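Transcription factor tau subunit sfc1 (Schizosaccharomyces pombe, PDB 4BJJ) is a subunit of TFIIIC, in the part that binds boxA promoter DNA of tRNA and similar genes to activate RNA polymerase III transcription. Local coordinates at residues Y13-H18 and R96-F101; A51-L56 and P67-V72. The protein carries 3 engineered substitutions. All coordinates share one frame; numbering follows the deposited sequence.

How the interactions relate
The two contacts lie in the N-terminal fragment of the subunit, the part that interacts with Sfc7. Both belong to one mixed sheet. Interaction 1 comes from the outer ends of the sequence and pairs strand 12-18 with strand 88-100 in parallel, near the centre of the chain. Interaction 2 falls between its two segments in sequence and forms the short antiparallel pair of 55-56 with 68-73 closer to the surface. Their centres are about 10 Å apart. Strands 68-73 and 88-100 are neighbours, and Leu-100 N to Arg-71 O is a probable hydrogen bond between them. The sheet therefore links the hairpin to strand 12-18, which pairs with a strand of another protein.

Interaction 1 (Y13-H18 and R96-F101); sequences YALIEH and RQVFLF
Glu-17 runs alongside Leu-100 and crosses Val-98 at a slant, on the face of the sheet that also carries Leu-15. Its CB sits 3.7 Å from Phe-99 O. CG stands beside the backbone N (chi1 -66°) and is 4.0 Å from Val-98 CG1. The chain is extended from there. CD lies 3.9 Å from Leu-100 CD2. OE1 reaches 3.5 Å from Leu-100 CD2, and OE2 is 3.9 Å from Val-98 CG1. OE2 also makes salt bridges with Arg-75 and with a basic side chain of the chain of another protein, so two positive charges probably favour its ionised form.

The backbones pair in parallel. Phe-99 N bonds to Leu-15 O and its O accepts from Glu-17 N, at 2.7 and 2.8 Å respectively. The last bond, from Phe-101 N to Glu-17 O, is more bent (140°). On the other face Ile-16 CG1 packs against Phe-99 CD1 at 3.9 Å, while Leu-15 O lies at the edge of that ring.

Helix 35-47 packs on Ala-14 and Ile-16, and strand 68-73 lies beside Phe-99. The side of strand 12-18 turned away from strand 88-100 pairs antiparallel with a strand of the other protein, so the sheet continues across the interface.

Interaction 2 (A51-L56 and P67-V72); sequences AALLEL and PVQARV. Engineered in segment 51-56: Ala-51 (natural residue Gln).
The carboxylate of Glu-55 and the amide of Gln-69 meet with their planes at 90° to each other. Glu-55 OE1 is 3.1 Å from Gln-69 NE2, but the angle is too poor for a hydrogen bond. The other carboxylate oxygen, OE2, lies 3.8 Å from Pro-67 CB, with the two side chains side by side and pointing the same way. The amide oxygen, Gln-69 OE1, rests against an apolar side chain, 3.3 Å from Leu-53 CG. The bend at chi2 of Gln-69 (-94°) turns the amide back across the other segment, so that it reaches both Leu-53 and Glu-55.

Beside these side chains the backbones form a short antiparallel ladder. Leu-56 and Val-68 are a hydrogen-bonded pair: Leu-56 N to Val-68 O is 2.7 Å and Val-68 N to Leu-56 O is 2.9 Å. Glu-55 and Gln-69 form the adjacent non-hydrogen-bonded pair. Ala-70 N then bonds almost straight to Leu-54 O (171°). Here the direct ladder ends. Water 1 accepts from Leu-54 N and donates to Ala-70 O, joining two groups that do not bond each other directly. Its contact to Ala-70 O is unusually short at 2.5 Å, so its exact position is doubtful. Beyond it the chains have moved apart, and Ala-52 CB touches Val-72 CG1 at 3.9 Å.

Leu-54 and Leu-56 are buried. Leu-54 packs on Ile-16 and Phe-99, and Leu-56 packs on His-18 and Phe-101.

The contact thus pairs the two arms of a surface beta hairpin. The Glu-55 and Gln-69 side chains touch without a hydrogen bond between them, so direct backbone bonds hold the register here.

Interaction 1 (Y13-H18 and R96-F101)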
ATOM      1  N   TYR A  13       5.513   5.066   5.363  1.00 41.84           N
ATOM      2  CA  TYR A  13       5.722   5.010   3.923  1.00 37.34           C
ATOM      3  C   TYR A  13       4.678   5.809   3.174  1.00 35.11           C
ATOM      4  O   TYR A  13       3.596   6.074   3.698  1.00 29.42           O
ATOM      5  CB  TYR A  13       5.619   3.578   3.418  1.00 35.22           C
ATOM      6  CG  TYR A  13       6.661   2.652   3.948  1.00 41.23           C
ATOM      7  CD1 TYR A  13       6.567   2.124   5.224  1.00 42.27           C
ATOM      8  CD2 TYR A  13       7.734   2.291   3.165  1.00 44.10           C
ATOM      9  CE1 TYR A  13       7.533   1.271   5.699  1.00 47.35           C
ATOM     10  CE2 TYR A  13       8.671   1.448   3.609  1.00 48.06           C
ATOM     11  CZ  TYR A  13       8.580   0.930   4.872  1.00 52.35           C
ATOM     12  OH  TYR A  13       9.568   0.071   5.291  1.00 58.20           O
ATOM     13  N   ALA A  14       5.007   6.154   1.930  1.00 34.26           N
ATOM     14  CA  ALA A  14       4.010   6.613   0.968  1.00 38.95           C
ATOM     15  C   ALA A  14       3.722   5.512  -0.048  1.00 39.18           C
ATOM     16  O   ALA A  14       4.585   4.704  -0.366  1.00 37.97           O
ATOM     17  CB  ALA A  14       4.517   7.843   0.245  1.00 33.93           C
ATOM     18  N   LEU A  15       2.525   5.506  -0.602  1.00 39.40           N
ATOM     19  CA  LEU A  15       2.151   4.431  -1.512  1.00 39.15           C
ATOM     20  C   LEU A  15       1.657   5.033  -2.799  1.00 35.66           C
ATOM     21  O   LEU A  15       0.827   5.909  -2.787  1.00 37.98           O
ATOM     22  CB  LEU A  15       1.070   3.561  -0.881  1.00 40.17           C
ATOM     23  CG  LEU A  15       0.344   2.566  -1.794  1.00 44.80           C
ATOM     24  CD1 LEU A  15       1.287   1.453  -2.197  1.00 42.03           C
ATOM     25  CD2 LEU A  15      -0.906   2.025  -1.101  1.00 43.88           C
ATOM     26  N   ILE A  16       2.194   4.553  -3.909  1.00 33.35           N
ATOM     27  CA  ILE A  16       1.763   4.972  -5.213  1.00 33.53           C
ATOM     28  C   ILE A  16       1.013   3.833  -5.884  1.00 33.48           C
ATOM     29  O   ILE A  16       1.588   2.793  -6.182  1.00 36.53           O
ATOM     30  CB  ILE A  16       2.957   5.375  -6.065  1.00 32.55           C
ATOM     31  CG1 ILE A  16       3.672   6.547  -5.410  1.00 32.52           C
ATOM     32  CG2 ILE A  16       2.509   5.786  -7.447  1.00 36.07           C
ATOM     33  CD1 ILE A  16       5.041   6.815  -5.977  1.00 35.19           C
ATOM     34  N   GLU A  17      -0.272   4.034  -6.138  1.00 35.81           N
ATOM     35  CA  GLU A  17      -1.078   3.013  -6.816  1.00 35.39           C
ATOM     36  C   GLU A  17      -1.070   3.237  -8.318  1.00 38.96           C
ATOM     37  O   GLU A  17      -1.919   3.934  -8.861  1.00 39.80           O
ATOM     38  CB  GLU A  17      -2.500   2.978  -6.248  1.00 31.42           C
ATOM     39  CG  GLU A  17      -2.553   2.513  -4.788  1.00 33.20           C
ATOM     40  CD  GLU A  17      -3.978   2.262  -4.266  1.00 47.00           C
ATOM     41  OE1 GLU A  17      -4.975   2.436  -5.019  1.00 51.48           O
ATOM     42  OE2 GLU A  17      -4.100   1.888  -3.081  1.00 46.19           O
ATOM     43  N   HIS A  18      -0.105   2.611  -8.980  1.00 38.88           N
ATOM     44  CA  HIS A  18       0.123   2.766 -10.410  1.00 37.52           C
ATOM     45  C   HIS A  18      -0.752   1.748 -11.179  1.00 44.44           C
ATOM     46  O   HIS A  18      -0.974   0.635 -10.719  1.00 47.16           O
ATOM     47  CB  HIS A  18       1.606   2.530 -10.619  1.00 36.72           C
ATOM     48  CG  HIS A  18       2.126   2.876 -11.973  1.00 44.71           C
ATOM     49  ND1 HIS A  18       1.757   2.185 -13.107  1.00 44.97           N
ATOM     50  CD2 HIS A  18       3.068   3.764 -12.370  1.00 42.21           C
ATOM     51  CE1 HIS A  18       2.414   2.663 -14.149  1.00 40.51           C
ATOM     52  NE2 HIS A  18       3.225   3.619 -13.727  1.00 39.61           N
ATOM     53  N   ARG A  96       1.210   6.387   5.249  1.00 46.39           N
ATOM     54  CA  ARG A  96       0.582   7.638   5.686  1.00 42.15           C
ATOM     55  C   ARG A  96      -0.093   8.390   4.551  1.00 38.25           C
ATOM     56  O   ARG A  96      -1.034   9.129   4.796  1.00 37.38           O
ATOM     57  CB  ARG A  96       1.583   8.559   6.383  1.00 39.14           C
ATOM     58  CG  ARG A  96       2.144   8.040   7.704  1.00 36.65           C
ATOM     59  CD  ARG A  96       1.103   7.568   8.679  1.00 33.72           C
ATOM     60  NE  ARG A  96       0.147   8.586   9.103  1.00 38.88           N
ATOM     61  CZ  ARG A  96       0.341   9.419  10.129  1.00 39.48           C
ATOM     62  NH1 ARG A  96       1.467   9.397  10.818  1.00 33.58           N
ATOM     63  NH2 ARG A  96      -0.581  10.307  10.442  1.00 37.11           N
ATOM     64  N   GLN A  97       0.387   8.210   3.329  1.00 36.32           N
ATOM     65  CA  GLN A  97      -0.238   8.822   2.162  1.00 32.50           C
ATOM     66  C   GLN A  97      -0.244   7.930   0.923  1.00 31.55           C
ATOM     67  O   GLN A  97       0.638   7.107   0.714  1.00 35.64           O
ATOM     68  CB  GLN A  97       0.393  10.186   1.812  1.00 36.95           C
ATOM     69  CG  GLN A  97      -0.690  11.271   1.815  1.00 43.42           C
ATOM     70  CD  GLN A  97      -0.173  12.669   1.590  1.00 55.08           C
ATOM     71  OE1 GLN A  97       0.624  12.917   0.698  1.00 62.71           O
ATOM     72  NE2 GLN A  97      -0.670  13.604   2.372  1.00 59.28           N
ATOM     73  N   VAL A  98      -1.256   8.131   0.092  1.00 31.12           N
ATOM     74  CA  VAL A  98      -1.442   7.342  -1.102  1.00 35.62           C
ATOM     75  C   VAL A  98      -1.606   8.258  -2.297  1.00 34.47           C
ATOM     76  O   VAL A  98      -2.376   9.204  -2.244  1.00 33.11           O
ATOM     77  CB  VAL A  98      -2.702   6.455  -0.989  1.00 36.35           C
ATOM     78  CG1 VAL A  98      -2.696   5.422  -2.061  1.00 41.43           C
ATOM     79  CG2 VAL A  98      -2.729   5.770   0.333  1.00 41.38           C
ATOM     80  N   PHE A  99      -0.884   7.964  -3.367  1.00 36.97           N
ATOM     81  CA  PHE A  99      -1.129   8.572  -4.669  1.00 37.30           C
ATOM     82  C   PHE A  99      -1.963   7.587  -5.497  1.00 36.85           C
ATOM     83  O   PHE A  99      -1.508   6.493  -5.852  1.00 36.95           O
ATOM     84  CB  PHE A  99       0.197   8.893  -5.361  1.00 37.48           C
ATOM     85  CG  PHE A  99       1.065   9.870  -4.606  1.00 40.92           C
ATOM     86  CD1 PHE A  99       1.861   9.440  -3.548  1.00 38.36           C
ATOM     87  CD2 PHE A  99       1.086  11.226  -4.962  1.00 43.52           C
ATOM     88  CE1 PHE A  99       2.661  10.328  -2.868  1.00 42.72           C
ATOM     89  CE2 PHE A  99       1.890  12.128  -4.278  1.00 44.16           C
ATOM     90  CZ  PHE A  99       2.685  11.678  -3.236  1.00 43.94           C
ATOM     91  N   LEU A 100      -3.193   7.988  -5.771  1.00 31.64           N
ATOM     92  CA  LEU A 100      -4.189   7.139  -6.409  1.00 33.86           C
ATOM     93  C   LEU A 100      -4.261   7.428  -7.894  1.00 40.05           C
ATOM     94  O   LEU A 100      -4.770   8.462  -8.320  1.00 44.06           O
ATOM     95  CB  LEU A 100      -5.561   7.374  -5.780  1.00 34.12           C
ATOM     96  CG  LEU A 100      -5.655   7.122  -4.267  1.00 44.32           C
ATOM     97  CD1 LEU A 100      -6.765   7.947  -3.657  1.00 51.47           C
ATOM     98  CD2 LEU A 100      -5.879   5.684  -3.927  1.00 45.04           C
ATOM     99  N   PHE A 101      -3.730   6.504  -8.676  1.00 50.00           N
ATOM    100  CA  PHE A 101      -3.860   6.560 -10.112  1.00 47.68           C
ATOM    101  C   PHE A 101      -4.870   5.525 -10.610  1.00 54.64           C
ATOM    102  O   PHE A 101      -5.576   5.794 -11.567  1.00 58.77           O
ATOM    103  CB  PHE A 101      -2.509   6.357 -10.786  1.00 41.34           C
ATOM    104  CG  PHE A 101      -1.622   7.529 -10.696  1.00 39.27           C
ATOM    105  CD1 PHE A 101      -1.937   8.696 -11.361  1.00 39.91           C
ATOM    106  CD2 PHE A 101      -0.468   7.471  -9.955  1.00 38.87           C
ATOM    107  CE1 PHE A 101      -1.113   9.786 -11.282  1.00 44.15           C
ATOM    108  CE2 PHE A 101       0.360   8.567  -9.878  1.00 46.68           C
ATOM    109  CZ  PHE A 101       0.040   9.731 -10.556  1.00 43.18           C
TER

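Interaction 2 (A51-L56 and P67-V72)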
ATOM      1  N   ALA A  51       0.606  19.746  -0.131  1.00 44.35           N
ATOM      2  CA  ALA A  51       1.200  20.139  -1.406  1.00 38.95           C
ATOM      3  C   ALA A  51       1.571  18.950  -2.281  1.00 42.68           C
ATOM      4  O   ALA A  51       2.025  19.131  -3.416  1.00 44.90           O
ATOM      5  CB  ALA A  51       2.456  20.999  -1.158  1.00 38.50           C
ATOM      6  N   ALA A  52       1.420  17.748  -1.734  1.00 50.28           N
ATOM      7  CA  ALA A  52       1.812  16.522  -2.418  1.00 47.19           C
ATOM      8  C   ALA A  52       1.212  16.437  -3.809  1.00 41.87           C
ATOM      9  O   ALA A  52       0.067  16.772  -4.026  1.00 44.76           O
ATOM     10  CB  ALA A  52       1.401  15.316  -1.599  1.00 51.42           C
ATOM     11  N   LEU A  53       2.003  15.939  -4.737  1.00 44.94           N
ATOM     12  CA  LEU A  53       1.699  16.041  -6.148  1.00 46.62           C
ATOM     13  C   LEU A  53       2.512  14.976  -6.890  1.00 40.26           C
ATOM     14  O   LEU A  53       3.676  14.756  -6.606  1.00 39.88           O
ATOM     15  CB  LEU A  53       2.083  17.458  -6.641  1.00 46.77           C
ATOM     16  CG  LEU A  53       1.717  17.822  -8.073  1.00 58.35           C
ATOM     17  CD1 LEU A  53       1.458  19.294  -8.185  1.00 54.69           C
ATOM     18  CD2 LEU A  53       2.807  17.412  -9.047  1.00 67.91           C
ATOM     19  N   LEU A  54       1.904  14.341  -7.871  1.00 44.63           N
ATOM     20  CA  LEU A  54       2.623  13.416  -8.716  1.00 40.04           C
ATOM     21  C   LEU A  54       1.862  13.256 -10.022  1.00 42.32           C
ATOM     22  O   LEU A  54       0.638  13.194 -10.045  1.00 44.11           O
ATOM     23  CB  LEU A  54       2.789  12.079  -7.996  1.00 41.65           C
ATOM     24  CG  LEU A  54       3.629  10.979  -8.628  1.00 44.10           C
ATOM     25  CD1 LEU A  54       5.062  11.390  -8.814  1.00 37.93           C
ATOM     26  CD2 LEU A  54       3.549   9.734  -7.740  1.00 48.29           C
ATOM     27  N   GLU A  55       2.608  13.165 -11.108  1.00 39.79           N
ATOM     28  CA  GLU A  55       2.036  13.118 -12.436  1.00 41.12           C
ATOM     29  C   GLU A  55       2.390  11.800 -13.163  1.00 41.14           C
ATOM     30  O   GLU A  55       3.504  11.307 -13.061  1.00 38.09           O
ATOM     31  CB  GLU A  55       2.563  14.319 -13.205  1.00 48.52           C
ATOM     32  CG  GLU A  55       1.763  14.690 -14.416  1.00 62.61           C
ATOM     33  CD  GLU A  55       2.243  15.979 -15.025  1.00 69.66           C
ATOM     34  OE1 GLU A  55       1.782  17.039 -14.568  1.00 77.74           O
ATOM     35  OE2 GLU A  55       3.082  15.931 -15.951  1.00 63.90           O
ATOM     36  N   LEU A  56       1.418  11.234 -13.874  1.00 39.40           N
ATOM     37  CA  LEU A  56       1.603   9.972 -14.577  1.00 37.80           C
ATOM     38  C   LEU A  56       1.484  10.154 -16.084  1.00 42.63           C
ATOM     39  O   LEU A  56       0.532  10.764 -16.602  1.00 42.87           O
ATOM     40  CB  LEU A  56       0.572   8.944 -14.106  1.00 39.50           C
ATOM     41  CG  LEU A  56       0.597   7.568 -14.791  1.00 43.29           C
ATOM     42  CD1 LEU A  56       1.808   6.756 -14.380  1.00 40.78           C
ATOM     43  CD2 LEU A  56      -0.667   6.822 -14.462  1.00 47.20           C
ATOM     44  N   PRO A  67      -1.026  13.509 -19.882  1.00 48.86           N
ATOM     45  CA  PRO A  67      -0.539  13.253 -18.515  1.00 43.98           C
ATOM     46  C   PRO A  67      -1.568  13.570 -17.412  1.00 43.79           C
ATOM     47  O   PRO A  67      -2.339  14.508 -17.512  1.00 44.84           O
ATOM     48  CB  PRO A  67       0.652  14.194 -18.374  1.00 41.41           C
ATOM     49  CG  PRO A  67       1.107  14.452 -19.751  1.00 39.32           C
ATOM     50  CD  PRO A  67      -0.114  14.376 -20.638  1.00 47.50           C
ATOM     51  N   VAL A  68      -1.570  12.767 -16.357  1.00 45.01           N
ATOM     52  CA  VAL A  68      -2.607  12.829 -15.342  1.00 42.65           C
ATOM     53  C   VAL A  68      -1.979  13.048 -13.972  1.00 42.63           C
ATOM     54  O   VAL A  68      -0.975  12.429 -13.643  1.00 47.60           O
ATOM     55  CB  VAL A  68      -3.436  11.488 -15.358  1.00 49.91           C
ATOM     56  CG1 VAL A  68      -4.186  11.267 -14.076  1.00 55.67           C
ATOM     57  CG2 VAL A  68      -4.392  11.490 -16.517  1.00 47.86           C
ATOM     58  N   GLN A  69      -2.607  13.895 -13.167  1.00 37.32           N
ATOM     59  CA  GLN A  69      -2.208  14.107 -11.780  1.00 37.44           C
ATOM     60  C   GLN A  69      -2.907  13.123 -10.841  1.00 41.93           C
ATOM     61  O   GLN A  69      -4.093  12.848 -10.999  1.00 45.53           O
ATOM     62  CB  GLN A  69      -2.569  15.523 -11.366  1.00 42.59           C
ATOM     63  CG  GLN A  69      -1.913  16.612 -12.215  1.00 56.97           C
ATOM     64  CD  GLN A  69      -0.614  17.135 -11.646  1.00 73.35           C
ATOM     65  OE1 GLN A  69      -0.152  16.697 -10.599  1.00 86.42           O
ATOM     66  NE2 GLN A  69      -0.019  18.089 -12.341  1.00 79.18           N
ATOM     67  N   ALA A  70      -2.171  12.585  -9.873  1.00 39.81           N
ATOM     68  CA  ALA A  70      -2.752  11.708  -8.870  1.00 39.38           C
ATOM     69  C   ALA A  70      -3.686  12.453  -7.957  1.00 43.28           C
ATOM     70  O   ALA A  70      -3.451  13.606  -7.634  1.00 42.99           O
ATOM     71  CB  ALA A  70      -1.675  11.084  -8.016  1.00 38.02           C
ATOM     72  N   ARG A  71      -4.711  11.749  -7.503  1.00 40.09           N
ATOM     73  CA  ARG A  71      -5.462  12.136  -6.342  1.00 44.49           C
ATOM     74  C   ARG A  71      -4.681  11.645  -5.132  1.00 43.63           C
ATOM     75  O   ARG A  71      -4.296  10.490  -5.062  1.00 46.69           O
ATOM     76  CB  ARG A  71      -6.862  11.527  -6.379  1.00 58.66           C
ATOM     77  CG  ARG A  71      -7.743  12.118  -7.471  1.00 76.53           C
ATOM     78  CD  ARG A  71      -9.206  11.976  -7.124  1.00 92.04           C
ATOM     79  NE  ARG A  71      -9.669  13.066  -6.266  1.00 97.83           N
ATOM     80  CZ  ARG A  71     -10.834  13.067  -5.623  1.00106.10           C
ATOM     81  NH1 ARG A  71     -11.653  12.024  -5.724  1.00108.20           N
ATOM     82  NH2 ARG A  71     -11.176  14.100  -4.866  1.00105.58           N
ATOM     83  N   VAL A  72      -4.435  12.545  -4.188  1.00 41.33           N
ATOM     84  CA  VAL A  72      -3.637  12.231  -3.024  1.00 40.42           C
ATOM     85  C   VAL A  72      -4.553  12.125  -1.815  1.00 45.24           C
ATOM     86  O   VAL A  72      -5.398  12.995  -1.591  1.00 44.17           O
ATOM     87  CB  VAL A  72      -2.612  13.317  -2.772  1.00 38.81           C
ATOM     88  CG1 VAL A  72      -1.716  12.945  -1.595  1.00 39.17           C
ATOM     89  CG2 VAL A  72      -1.818  13.551  -4.019  1.00 32.82           C
TER
HETATM   90  O   HOH W   1      -1.224  14.665  -7.775  1.00 42.99           O